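Local coordinates for glycerol uptake operon antiterminator-related protein (Thermotoga maritima, PDB 1VKF), which is of unconfirmed function but, as a TIM-barrel relative of the glycerol-3-phosphate responsive antiterminators, probably takes part in regulating transcription of glycerol uptake genes, at residues L43-H48 with K80-D85; V139-A144 with R165-H170; L107-L112 with R119-I124; D25-I30 with L49-D54. All coordinates share one frame; numbering follows the deposited sequence.

In the fold
All four contacts are partly buried, their centres about 14 to 17 Å from the centre of the chain. Contacts 1, 2 and 4 lie among the outer helices and loops of a TIM barrel, whereas contact 3 binds a barrel strand to the helix that follows it, through an aromatic ring. Contacts 1 and 2 join neighbouring helices, with apolar residues (L45 and A82, P141 and I167) buried and an exposed lysine or histidine at the edge. Contact 4 lays a loop on helix 45-54, which also serves contact 1; the two are tied by the K53-D85 salt bridge and by L49 against A82. Contacts 2 and 3 touch through V143 and F109, while contacts 1 and 2 lie on opposite sides of the chain's centre.

Contact 1. Residues L43-H48 with K80-D85; sequences LNLKFH and KKAGAD
L45 and K46, side by side on the first turn of helix 45-54, meet A82 at the end of helix 73-82 with an apolar branch and a long polar chain. L45 holds CG anti to its own N (chi1 176°), which carries the isobutyl group across to the neighbouring helix; CD2 rests on A82 CB at 3.8 Å, and CG lies only slightly farther off. The buried leucine also reaches V61 and L37 of the barrel strands, so it is seated between sheet and helices. K46 runs alongside the same residue: its CG passes 3.6 Å from A82 O. The chain stays extended to CE and then bends at chi4 (71°), bringing NZ to 3.1 Å from K81 O. The backbones are close here, with K46 CA 4.4 Å from A82 CA. A water bridges them, donating to K46 O at 2.9 Å and to A82 O at 2.6 Å. Beyond A82 the chain turns away at G83, whose positive phi belongs to a Schellman motif. The motif ends helix 73-82 where its last carbonyls face K46. The chemistry is thus divided: methyl groups meet on the barrel side, while a water and an ammonium group lie by carbonyl oxygens at the helix terminus, where the helix dipole would probably favour a positive charge.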
loop_
_atom_site.group_PDB
_atom_site.type_symbol
_atom_site.label_atom_id
_atom_site.label_comp_id
_atom_site.label_asym_id
_atom_site.label_seq_id
_atom_site.Cartn_x
_atom_site.Cartn_y
_atom_site.Cartn_z
ATOM N N LEU A 43 10.591 -17.243 -3.145
ATOM C CA LEU A 43 11.978 -17.698 -3.113
ATOM C C LEU A 43 12.849 -16.478 -2.895
ATOM O O LEU A 43 13.952 -16.634 -2.384
ATOM C CB LEU A 43 12.341 -18.357 -4.449
ATOM C CG LEU A 43 11.493 -19.628 -4.785
ATOM C CD1 LEU A 43 11.796 -20.189 -6.198
ATOM C CD2 LEU A 43 11.836 -20.628 -3.773
ATOM N N ASN A 44 12.412 -15.335 -3.386
ATOM C CA ASN A 44 13.322 -14.176 -3.421
ATOM C C ASN A 44 12.923 -12.993 -2.581
ATOM O O ASN A 44 13.682 -11.983 -2.576
ATOM C CB ASN A 44 13.538 -13.725 -4.854
ATOM C CG ASN A 44 14.327 -14.741 -5.712
ATOM O OD1 ASN A 44 15.539 -14.761 -5.701
ATOM N ND2 ASN A 44 13.623 -15.577 -6.413
ATOM N N LEU A 45 11.791 -13.079 -1.853
ATOM C CA LEU A 45 11.238 -11.944 -1.165
ATOM C C LEU A 45 12.248 -11.435 -0.126
ATOM O O LEU A 45 12.469 -10.227 0.018
ATOM C CB LEU A 45 9.956 -12.333 -0.467
ATOM C CG LEU A 45 9.310 -11.240 0.382
ATOM C CD1 LEU A 45 8.907 -10.029 -0.380
ATOM C CD2 LEU A 45 8.150 -11.832 1.186
ATOM N N LYS A 46 12.894 -12.360 0.572
ATOM C CA LYS A 46 13.827 -11.955 1.612
ATOM C C LYS A 46 15.005 -11.151 1.028
ATOM O O LYS A 46 15.470 -10.192 1.637
ATOM C CB LYS A 46 14.340 -13.182 2.366
ATOM C CG LYS A 46 15.171 -12.786 3.618
ATOM C CD LYS A 46 15.792 -14.009 4.318
ATOM C CE LYS A 46 16.245 -13.641 5.728
ATOM N NZ LYS A 46 15.081 -13.415 6.638
ATOM N N PHE A 47 15.480 -11.504 -0.145
ATOM C CA PHE A 47 16.581 -10.790 -0.764
ATOM C C PHE A 47 16.138 -9.415 -1.249
ATOM O O PHE A 47 16.856 -8.432 -1.137
ATOM C CB PHE A 47 17.096 -11.558 -1.959
ATOM C CG PHE A 47 17.512 -12.975 -1.649
ATOM C CD1 PHE A 47 18.359 -13.261 -0.585
ATOM C CD2 PHE A 47 17.083 -14.026 -2.461
ATOM C CE1 PHE A 47 18.744 -14.575 -0.315
ATOM C CE2 PHE A 47 17.471 -15.350 -2.189
ATOM C CZ PHE A 47 18.287 -15.615 -1.112
ATOM N N HIS A 48 14.939 -9.372 -1.811
ATOM C CA HIS A 48 14.352 -8.102 -2.232
ATOM C C HIS A 48 14.221 -7.168 -1.046
ATOM O O HIS A 48 14.598 -5.970 -1.130
ATOM C CB HIS A 48 13.006 -8.317 -2.918
ATOM C CG HIS A 48 13.104 -9.055 -4.218
ATOM N ND1 HIS A 48 12.000 -9.642 -4.809
ATOM C CD2 HIS A 48 14.148 -9.284 -5.055
ATOM C CE1 HIS A 48 12.361 -10.199 -5.952
ATOM N NE2 HIS A 48 13.657 -9.991 -6.131
ATOM N N LYS A 80 6.559 -11.298 7.319
ATOM C CA LYS A 80 7.231 -10.656 8.437
ATOM C C LYS A 80 8.653 -11.199 8.650
ATOM O O LYS A 80 9.626 -10.420 8.759
ATOM C CB LYS A 80 6.381 -10.763 9.717
ATOM C CG LYS A 80 6.953 -10.007 10.916
ATOM C CD LYS A 80 6.688 -8.503 10.747
ATOM C CE LYS A 80 7.097 -7.686 11.979
ATOM N NZ LYS A 80 8.495 -7.201 11.827
ATOM N N LYS A 81 8.795 -12.517 8.616
ATOM C CA LYS A 81 10.133 -13.174 8.725
ATOM C C LYS A 81 11.093 -12.764 7.632
ATOM O O LYS A 81 12.340 -12.663 7.827
ATOM C CB LYS A 81 9.955 -14.693 8.688
ATOM C CG LYS A 81 9.502 -15.307 9.992
ATOM C CD LYS A 81 10.191 -16.660 10.272
ATOM C CE LYS A 81 9.983 -17.057 11.734
ATOM N NZ LYS A 81 10.314 -18.488 12.012
ATOM N N ALA A 82 10.554 -12.519 6.446
ATOM C CA ALA A 82 11.387 -12.105 5.328
ATOM C C ALA A 82 11.931 -10.703 5.486
ATOM O O ALA A 82 12.823 -10.344 4.767
ATOM C CB ALA A 82 10.635 -12.219 4.003
ATOM N N GLY A 83 11.323 -9.908 6.374
ATOM C CA GLY A 83 11.823 -8.593 6.796
ATOM C C GLY A 83 10.920 -7.392 6.496
ATOM O O GLY A 83 11.337 -6.229 6.605
ATOM N N ALA A 84 9.667 -7.658 6.162
ATOM C CA ALA A 84 8.717 -6.575 5.830
ATOM C C ALA A 84 8.313 -5.834 7.079
ATOM O O ALA A 84 8.197 -6.400 8.155
ATOM C CB ALA A 84 7.482 -7.145 5.116
ATOM N N ASP A 85 8.075 -4.539 6.910
ATOM C CA ASP A 85 7.531 -3.747 7.968
ATOM C C ASP A 85 6.038 -3.873 8.102
ATOM O O ASP A 85 5.461 -3.601 9.171
ATOM C CB ASP A 85 7.938 -2.289 7.813
ATOM C CG ASP A 85 9.426 -2.116 7.908
ATOM O OD1 ASP A 85 10.033 -2.542 8.934
ATOM O OD2 ASP A 85 10.094 -1.696 6.946
HETATM O O HOH W 1 15.301 -9.478 4.482
#

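Contact 2. Residues V139-A144 with R165-H170; sequences VAPKVA and REILKH
Two neighbouring helices of the TIM-barrel outer layer, 140-144 and 161-167, meet here through P141 and the residues that follow at the C-terminal end of the second. P141, in the first turn of its helix, directs its pyrrolidine ring at H170, and the two side chains cross at about a right angle. P141 CB lies 3.6 Å from H170 CB and 3.8 Å from H170 CD2, so the proline touches both the root of the histidine and one corner of its imidazole. The proline also reaches I167, with P141 CG 4.3 Å from I167 CG1. That isoleucine continues inward to A154 and I174 of the barrel strands, while A140 beside the proline packs on V152 and V134; the helix-helix seam therefore runs down onto the sheet. One turn after P141, A144 brings its CB to 3.7 Å from H170 O, which places a methyl group against the H170 carbonyl. The imidazole is steadied from its own segment. With chi1 at -47°, CG lies anti to the carbonyl carbon, and the ring folds back along its own chain so that CB of K169 sits over the centre of one face. NE2 donates to the carboxylate of E166, a bond that limits rotation of the ring and would probably favour a positive charge on it. This link, from H170 NE2 to E166 OE2, is 3.1 Å long with an angle of 157° at the hydrogen, and it meets the oxygen 35° out of the carboxylate plane.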
loop_
_atom_site.group_PDB
_atom_site.type_symbol
_atom_site.label_atom_id
_atom_site.label_comp_id
_atom_site.label_asym_id
_atom_site.label_seq_id
_atom_site.Cartn_x
_atom_site.Cartn_y
_atom_site.Cartn_z
ATOM N N VAL A 139 -10.262 9.239 -7.491
ATOM C CA VAL A 139 -11.431 9.189 -6.595
ATOM C C VAL A 139 -11.077 9.026 -5.138
ATOM O O VAL A 139 -11.963 9.020 -4.291
ATOM C CB VAL A 139 -12.463 8.122 -7.049
ATOM C CG1 VAL A 139 -12.897 8.420 -8.520
ATOM C CG2 VAL A 139 -11.869 6.725 -6.950
ATOM N N ALA A 140 -9.775 8.965 -4.798
ATOM C CA ALA A 140 -9.376 8.885 -3.387
ATOM C C ALA A 140 -9.873 10.056 -2.526
ATOM O O ALA A 140 -10.324 9.830 -1.422
ATOM C CB ALA A 140 -7.876 8.685 -3.222
ATOM N N PRO A 141 -9.801 11.298 -3.003
ATOM C CA PRO A 141 -10.308 12.434 -2.216
ATOM C C PRO A 141 -11.775 12.311 -1.840
ATOM O O PRO A 141 -12.124 12.571 -0.683
ATOM C CB PRO A 141 -10.063 13.618 -3.132
ATOM C CG PRO A 141 -8.832 13.194 -3.923
ATOM C CD PRO A 141 -9.117 11.742 -4.228
ATOM N N LYS A 142 -12.589 11.852 -2.783
ATOM C CA LYS A 142 -14.017 11.644 -2.565
ATOM C C LYS A 142 -14.239 10.663 -1.465
ATOM O O LYS A 142 -15.127 10.854 -0.632
ATOM C CB LYS A 142 -14.680 11.013 -3.793
ATOM C CG LYS A 142 -14.825 11.845 -4.937
ATOM C CD LYS A 142 -16.037 11.361 -5.758
ATOM C CE LYS A 142 -16.694 12.535 -6.427
ATOM N NZ LYS A 142 -17.245 12.143 -7.717
ATOM N N VAL A 143 -13.497 9.561 -1.510
ATOM C CA VAL A 143 -13.616 8.519 -0.509
ATOM C C VAL A 143 -13.103 9.024 0.841
ATOM O O VAL A 143 -13.752 8.803 1.873
ATOM C CB VAL A 143 -12.887 7.239 -0.950
ATOM C CG1 VAL A 143 -12.874 6.227 0.133
ATOM C CG2 VAL A 143 -13.560 6.691 -2.211
ATOM N N ALA A 144 -11.986 9.753 0.822
ATOM C CA ALA A 144 -11.369 10.236 2.064
ATOM C C ALA A 144 -12.339 11.126 2.837
ATOM O O ALA A 144 -12.379 11.082 4.071
ATOM C CB ALA A 144 -10.098 11.036 1.784
ATOM N N ARG A 165 -0.542 16.753 -7.067
ATOM C CA ARG A 165 -0.613 17.901 -6.151
ATOM C C ARG A 165 -2.009 18.102 -5.622
ATOM O O ARG A 165 -2.246 18.349 -4.412
ATOM C CB ARG A 165 -0.080 19.183 -6.821
ATOM C CG ARG A 165 1.418 19.209 -7.062
ATOM C CD ARG A 165 2.005 20.609 -7.439
ATOM N NE ARG A 165 3.456 20.544 -7.677
ATOM C CZ ARG A 165 4.377 20.422 -6.719
ATOM N NH1 ARG A 165 4.029 20.373 -5.433
ATOM N NH2 ARG A 165 5.662 20.350 -7.040
ATOM N N GLU A 166 -2.968 17.954 -6.516
ATOM C CA GLU A 166 -4.352 18.160 -6.164
ATOM C C GLU A 166 -4.823 17.030 -5.225
ATOM O O GLU A 166 -5.419 17.288 -4.197
ATOM C CB GLU A 166 -5.241 18.230 -7.409
ATOM C CG GLU A 166 -6.706 18.507 -7.082
ATOM C CD GLU A 166 -6.917 19.808 -6.289
ATOM O OE1 GLU A 166 -6.134 20.768 -6.455
ATOM O OE2 GLU A 166 -7.858 19.860 -5.463
ATOM N N ILE A 167 -4.496 15.786 -5.545
ATOM C CA ILE A 167 -4.910 14.647 -4.701
ATOM C C ILE A 167 -4.341 14.794 -3.281
ATOM O O ILE A 167 -5.031 14.531 -2.281
ATOM C CB ILE A 167 -4.467 13.307 -5.368
ATOM C CG1 ILE A 167 -5.364 13.003 -6.533
ATOM C CG2 ILE A 167 -4.461 12.179 -4.334
ATOM C CD1 ILE A 167 -4.811 11.933 -7.396
ATOM N N LEU A 168 -3.085 15.245 -3.179
ATOM C CA LEU A 168 -2.395 15.415 -1.887
ATOM C C LEU A 168 -2.960 16.517 -0.973
ATOM O O LEU A 168 -2.623 16.570 0.213
ATOM C CB LEU A 168 -0.899 15.599 -2.110
ATOM C CG LEU A 168 -0.197 14.311 -2.487
ATOM C CD1 LEU A 168 1.247 14.588 -3.024
ATOM C CD2 LEU A 168 -0.168 13.284 -1.343
ATOM N N LYS A 169 -3.868 17.346 -1.493
ATOM C CA LYS A 169 -4.589 18.310 -0.652
ATOM C C LYS A 169 -5.616 17.628 0.197
ATOM O O LYS A 169 -6.021 18.185 1.184
ATOM C CB LYS A 169 -5.241 19.383 -1.507
ATOM C CG LYS A 169 -4.200 20.246 -2.181
ATOM C CD LYS A 169 -4.844 21.350 -2.975
ATOM C CE LYS A 169 -3.817 22.349 -3.425
ATOM N NZ LYS A 169 -4.484 23.615 -3.812
ATOM N N HIS A 170 -6.028 16.407 -0.191
ATOM C CA HIS A 170 -7.171 15.716 0.436
ATOM C C HIS A 170 -6.878 14.373 1.082
ATOM O O HIS A 170 -7.718 13.874 1.849
ATOM C CB HIS A 170 -8.264 15.480 -0.601
ATOM C CG HIS A 170 -8.580 16.681 -1.417
ATOM N ND1 HIS A 170 -9.165 17.811 -0.879
ATOM C CD2 HIS A 170 -8.349 16.959 -2.722
ATOM C CE1 HIS A 170 -9.292 18.730 -1.822
ATOM N NE2 HIS A 170 -8.803 18.241 -2.949
#

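Contact 3. Residues L107-L112 with R119-I124; sequences LRFFAL and RGIEQI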
loop_
_atom_site.group_PDB
_atom_site.type_symbol
_atom_site.label_atom_id
_atom_site.label_comp_id
_atom_site.label_asym_id
_atom_site.label_seq_id
_atom_site.Cartn_x
_atom_site.Cartn_y
_atom_site.Cartn_z
ATOM N N LEU A 107 -5.224 -1.935 3.882
ATOM C CA LEU A 107 -6.288 -2.589 3.138
ATOM C C LEU A 107 -6.551 -1.806 1.872
ATOM O O LEU A 107 -6.812 -0.602 1.932
ATOM C CB LEU A 107 -7.579 -2.693 3.938
ATOM C CG LEU A 107 -8.720 -3.451 3.210
ATOM C CD1 LEU A 107 -8.457 -4.918 3.084
ATOM C CD2 LEU A 107 -10.035 -3.227 3.963
ATOM N N ARG A 108 -6.456 -2.489 0.739
ATOM C CA ARG A 108 -6.818 -1.903 -0.557
ATOM C C ARG A 108 -8.336 -1.793 -0.700
ATOM O O ARG A 108 -9.090 -2.606 -0.149
ATOM C CB ARG A 108 -6.274 -2.722 -1.701
ATOM C CG ARG A 108 -4.764 -2.799 -1.814
ATOM C CD ARG A 108 -4.297 -3.510 -3.103
ATOM N NE ARG A 108 -3.402 -2.637 -3.834
ATOM C CZ ARG A 108 -3.373 -2.446 -5.150
ATOM N NH1 ARG A 108 -4.172 -3.113 -5.952
ATOM N NH2 ARG A 108 -2.490 -1.578 -5.661
ATOM N N PHE A 109 -8.767 -0.772 -1.453
ATOM C CA PHE A 109 -10.158 -0.375 -1.585
ATOM C C PHE A 109 -10.318 0.054 -3.063
ATOM O O PHE A 109 -9.722 1.038 -3.507
ATOM C CB PHE A 109 -10.386 0.767 -0.594
ATOM C CG PHE A 109 -11.785 1.333 -0.541
ATOM C CD1 PHE A 109 -12.678 1.228 -1.583
ATOM C CD2 PHE A 109 -12.204 1.957 0.613
ATOM C CE1 PHE A 109 -13.952 1.746 -1.473
ATOM C CE2 PHE A 109 -13.495 2.475 0.735
ATOM C CZ PHE A 109 -14.352 2.375 -0.312
ATOM N N PHE A 110 -11.101 -0.717 -3.847
ATOM C CA PHE A 110 -11.312 -0.419 -5.242
ATOM C C PHE A 110 -12.607 0.451 -5.323
ATOM O O PHE A 110 -13.735 -0.072 -5.205
ATOM C CB PHE A 110 -11.529 -1.716 -6.034
ATOM C CG PHE A 110 -10.331 -2.638 -6.106
ATOM C CD1 PHE A 110 -9.032 -2.195 -5.877
ATOM C CD2 PHE A 110 -10.521 -3.976 -6.477
ATOM C CE1 PHE A 110 -7.951 -3.081 -5.978
ATOM C CE2 PHE A 110 -9.431 -4.845 -6.571
ATOM C CZ PHE A 110 -8.168 -4.395 -6.314
ATOM N N ALA A 111 -12.437 1.754 -5.515
ATOM C CA ALA A 111 -13.542 2.729 -5.446
ATOM C C ALA A 111 -14.151 2.906 -6.856
ATOM O O ALA A 111 -13.888 3.885 -7.581
ATOM C CB ALA A 111 -13.053 4.030 -4.835
ATOM N N LEU A 112 -14.958 1.901 -7.236
ATOM C CA LEU A 112 -15.422 1.751 -8.597
ATOM C C LEU A 112 -16.763 2.460 -8.856
ATOM O O LEU A 112 -16.974 2.962 -9.941
ATOM C CB LEU A 112 -15.527 0.259 -8.924
ATOM C CG LEU A 112 -14.163 -0.468 -9.015
ATOM C CD1 LEU A 112 -14.318 -1.979 -8.912
ATOM C CD2 LEU A 112 -13.498 -0.039 -10.303
ATOM N N ARG A 119 -20.102 -0.168 0.504
ATOM C CA ARG A 119 -19.693 -1.455 1.087
ATOM C C ARG A 119 -18.300 -1.379 1.706
ATOM O O ARG A 119 -18.047 -1.945 2.742
ATOM C CB ARG A 119 -19.667 -2.561 0.030
ATOM C CG ARG A 119 -20.975 -3.011 -0.516
ATOM C CD ARG A 119 -20.848 -4.315 -1.303
ATOM N NE ARG A 119 -19.966 -4.192 -2.476
ATOM C CZ ARG A 119 -20.359 -3.795 -3.698
ATOM N NH1 ARG A 119 -21.624 -3.469 -3.943
ATOM N NH2 ARG A 119 -19.470 -3.724 -4.686
ATOM N N GLY A 120 -17.378 -0.713 1.041
ATOM C CA GLY A 120 -16.031 -0.570 1.510
ATOM C C GLY A 120 -15.995 0.210 2.805
ATOM O O GLY A 120 -15.254 -0.133 3.718
ATOM N N ILE A 121 -16.791 1.260 2.897
ATOM C CA ILE A 121 -16.807 2.070 4.098
ATOM C C ILE A 121 -17.391 1.251 5.264
ATOM O O ILE A 121 -16.883 1.297 6.378
ATOM C CB ILE A 121 -17.604 3.373 3.882
ATOM C CG1 ILE A 121 -16.864 4.320 2.959
ATOM C CG2 ILE A 121 -17.887 4.067 5.225
ATOM C CD1 ILE A 121 -17.779 5.471 2.510
ATOM N N GLU A 122 -18.428 0.473 4.984
ATOM C CA GLU A 122 -18.994 -0.420 5.993
ATOM C C GLU A 122 -17.938 -1.401 6.491
ATOM O O GLU A 122 -17.769 -1.612 7.693
ATOM C CB GLU A 122 -20.162 -1.213 5.421
ATOM C CG GLU A 122 -20.968 -1.928 6.497
ATOM N N GLN A 123 -17.227 -2.020 5.557
ATOM C CA GLN A 123 -16.132 -2.912 5.913
ATOM C C GLN A 123 -15.038 -2.213 6.736
ATOM O O GLN A 123 -14.559 -2.764 7.718
ATOM C CB GLN A 123 -15.538 -3.488 4.642
ATOM C CG GLN A 123 -14.423 -4.453 4.870
ATOM C CD GLN A 123 -14.405 -5.566 3.850
ATOM O OE1 GLN A 123 -13.805 -5.407 2.787
ATOM N NE2 GLN A 123 -15.032 -6.711 4.179
ATOM N N ILE A 124 -14.631 -1.004 6.336
ATOM C CA ILE A 124 -13.621 -0.238 7.075
ATOM C C ILE A 124 -14.036 0.010 8.521
ATOM O O ILE A 124 -13.251 -0.166 9.451
ATOM C CB ILE A 124 -13.326 1.081 6.356
ATOM C CG1 ILE A 124 -12.423 0.802 5.138
ATOM C CG2 ILE A 124 -12.634 2.085 7.271
ATOM C CD1 ILE A 124 -12.445 1.887 4.102
#
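G120, I121 and I124 of helix 114-127 receive the ring of F109, which reaches out from strand 105-110. Strand and helix run nearly antiparallel, their segment axes at 161° and 9.5 Å apart at closest approach. G120 comes first: its CA is 3.8 Å from F109 CZ and 4.3 Å from the centroid of the F109 ring, 28° off the normal, an off-centre CH-pi contact. A CB at this position would collide with CZ, so the bare backbone of glycine lets the ring come close to the helix. I121 turns its CB away from the strand, yet its CG1 passes 4.4 Å from F109 CE2. One turn beyond G120, I124 points back at the strand and sets CD1 at the edge of the ring, near its plane and 3.5 Å from F109 CD2; the two side chains cross at about a right angle. F109 carries CG anti to its backbone N (chi1 -179°), beside the carbonyl carbon, which puts the ring against G120 and I124. V143 of the next helix and V132 of the adjacent strand also touch the ring. A serine in place of this phenylalanine would probably open a gap beside G120 and cost the I124 CD1 methyl its partner on the strand segment. Such sealing of strand against returning helix is typical of the beta-alpha-beta units of a TIM barrel, here 105-110, 114-127 and 131-135.

Contact 4. Residues D25-I30 with L49-D54; sequences DSIGEI and LKILKD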
loop_
_atom_site.group_PDB
_atom_site.type_symbol
_atom_site.label_atom_id
_atom_site.label_comp_id
_atom_site.label_asym_id
_atom_site.label_seq_id
_atom_site.Cartn_x
_atom_site.Cartn_y
_atom_site.Cartn_z
ATOM N N ASP A 25 15.078 -5.601 -10.498
ATOM C CA ASP A 25 16.299 -5.786 -11.295
ATOM C C ASP A 25 16.908 -4.410 -11.517
ATOM O O ASP A 25 18.060 -4.183 -11.148
ATOM C CB ASP A 25 16.017 -6.510 -12.619
ATOM C CG ASP A 25 17.307 -6.983 -13.335
ATOM O OD1 ASP A 25 18.333 -6.263 -13.308
ATOM O OD2 ASP A 25 17.389 -8.062 -13.967
ATOM N N SER A 26 16.137 -3.492 -12.093
ATOM C CA SER A 26 16.634 -2.142 -12.352
ATOM C C SER A 26 15.867 -1.243 -11.417
ATOM O O SER A 26 14.650 -1.119 -11.557
ATOM C CB SER A 26 16.406 -1.724 -13.811
ATOM O OG SER A 26 16.999 -2.642 -14.715
ATOM N N ILE A 27 16.567 -0.653 -10.443
ATOM C CA ILE A 27 15.914 0.103 -9.393
ATOM C C ILE A 27 16.303 1.567 -9.415
ATOM O O ILE A 27 15.424 2.411 -9.404
ATOM C CB ILE A 27 16.235 -0.499 -8.020
ATOM C CG1 ILE A 27 15.830 -1.984 -7.981
ATOM C CG2 ILE A 27 15.509 0.241 -6.941
ATOM C CD1 ILE A 27 16.211 -2.683 -6.674
ATOM N N GLY A 28 17.601 1.878 -9.413
ATOM C CA GLY A 28 18.037 3.263 -9.343
ATOM C C GLY A 28 17.778 3.877 -7.972
ATOM O O GLY A 28 17.517 3.143 -7.020
ATOM N N GLU A 29 17.848 5.202 -7.866
ATOM C CA GLU A 29 17.620 5.903 -6.612
ATOM C C GLU A 29 16.148 5.873 -6.272
ATOM O O GLU A 29 15.293 6.065 -7.133
ATOM C CB GLU A 29 18.082 7.368 -6.708
ATOM C CG GLU A 29 17.807 8.210 -5.473
ATOM C CD GLU A 29 18.615 7.738 -4.256
ATOM O OE1 GLU A 29 19.629 7.056 -4.476
ATOM O OE2 GLU A 29 18.267 8.064 -3.093
ATOM N N ILE A 30 15.851 5.662 -4.995
ATOM C CA ILE A 30 14.495 5.724 -4.483
ATOM C C ILE A 30 14.446 6.840 -3.457
ATOM O O ILE A 30 14.948 6.690 -2.315
ATOM C CB ILE A 30 14.054 4.357 -3.848
ATOM C CG1 ILE A 30 14.157 3.212 -4.861
ATOM C CG2 ILE A 30 12.636 4.493 -3.277
ATOM C CD1 ILE A 30 14.033 1.790 -4.248
ATOM N N LEU A 49 13.694 -7.670 0.062
ATOM C CA LEU A 49 13.545 -6.858 1.254
ATOM C C LEU A 49 14.873 -6.385 1.861
ATOM O O LEU A 49 14.975 -5.239 2.304
ATOM C CB LEU A 49 12.739 -7.561 2.328
ATOM C CG LEU A 49 11.257 -7.749 1.907
ATOM C CD1 LEU A 49 10.535 -8.699 2.805
ATOM C CD2 LEU A 49 10.561 -6.391 1.970
ATOM N N LYS A 50 15.870 -7.253 1.892
ATOM C CA LYS A 50 17.208 -6.857 2.336
ATOM C C LYS A 50 17.723 -5.653 1.529
ATOM O O LYS A 50 18.281 -4.730 2.120
ATOM C CB LYS A 50 18.189 -8.014 2.189
ATOM C CG LYS A 50 19.642 -7.603 2.456
ATOM C CD LYS A 50 20.509 -8.737 2.910
ATOM C CE LYS A 50 21.920 -8.243 3.344
ATOM N NZ LYS A 50 21.859 -6.999 4.157
ATOM N N ILE A 51 17.568 -5.673 0.208
ATOM C CA ILE A 51 18.040 -4.567 -0.645
ATOM C C ILE A 51 17.360 -3.256 -0.168
ATOM O O ILE A 51 18.007 -2.207 -0.015
ATOM C CB ILE A 51 17.797 -4.825 -2.149
ATOM C CG1 ILE A 51 18.703 -5.923 -2.682
ATOM C CG2 ILE A 51 17.931 -3.511 -2.948
ATOM C CD1 ILE A 51 18.176 -6.514 -4.044
ATOM N N LEU A 52 16.047 -3.313 0.051
ATOM C CA LEU A 52 15.257 -2.125 0.315
ATOM C C LEU A 52 15.464 -1.667 1.748
ATOM O O LEU A 52 15.588 -0.462 2.012
ATOM C CB LEU A 52 13.781 -2.412 0.063
ATOM C CG LEU A 52 13.435 -2.664 -1.422
ATOM C CD1 LEU A 52 11.970 -3.099 -1.505
ATOM C CD2 LEU A 52 13.679 -1.466 -2.289
ATOM N N LYS A 53 15.554 -2.613 2.672
ATOM C CA LYS A 53 15.779 -2.261 4.074
ATOM C C LYS A 53 17.196 -1.680 4.241
ATOM O O LYS A 53 17.406 -0.793 5.035
ATOM C CB LYS A 53 15.557 -3.462 5.006
ATOM C CG LYS A 53 14.056 -3.955 5.094
ATOM C CD LYS A 53 13.084 -2.894 5.622
ATOM C CE LYS A 53 13.460 -2.438 7.051
ATOM N NZ LYS A 53 12.656 -1.237 7.578
ATOM N N ASP A 54 18.146 -2.174 3.468
ATOM C CA ASP A 54 19.527 -1.670 3.483
ATOM C C ASP A 54 19.580 -0.183 3.049
ATOM O O ASP A 54 20.495 0.548 3.480
ATOM C CB ASP A 54 20.414 -2.507 2.573
ATOM C CG ASP A 54 20.953 -3.793 3.268
ATOM O OD1 ASP A 54 20.687 -3.998 4.483
ATOM O OD2 ASP A 54 21.650 -4.633 2.689
#
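The loop 25-30, irregular and turning through positive phi at G28, passes helix 45-54 at a distance, its nearest CA pair being I30 and L52 at 9.2 Å, so the gap is bridged by side-chain ends. I27 and I30 both point at the helix, and each meets one residue with its terminal methyl. I30 CD1 touches L52 CD2 at 3.8 Å, the two side chains crossing at about a right angle. L52 leaves its helix to one side, but its end swings nearer to the loop. Farther out, I27 CD1 approaches I51 CG2 at 4.2 Å. In I27, CG1 lies anti to the carbonyl carbon (chi1 -56°), which extends CD1 toward the helix. I30 and L52 are the deeper pair: both also pack on L21 and V35 of the barrel strands. On the same helix, K50 NZ forms a 2.8 Å salt bridge with D54 OD2, which accepts through its syn lone pair. G28 O and I30 O accept hydrogen bonds from the side chains of R55 and K57. Across the seam itself only methyl groups meet, with no directional bond, so the fit rests on shape and burial, while polar bonds satisfy the loop's carbonyls beside it.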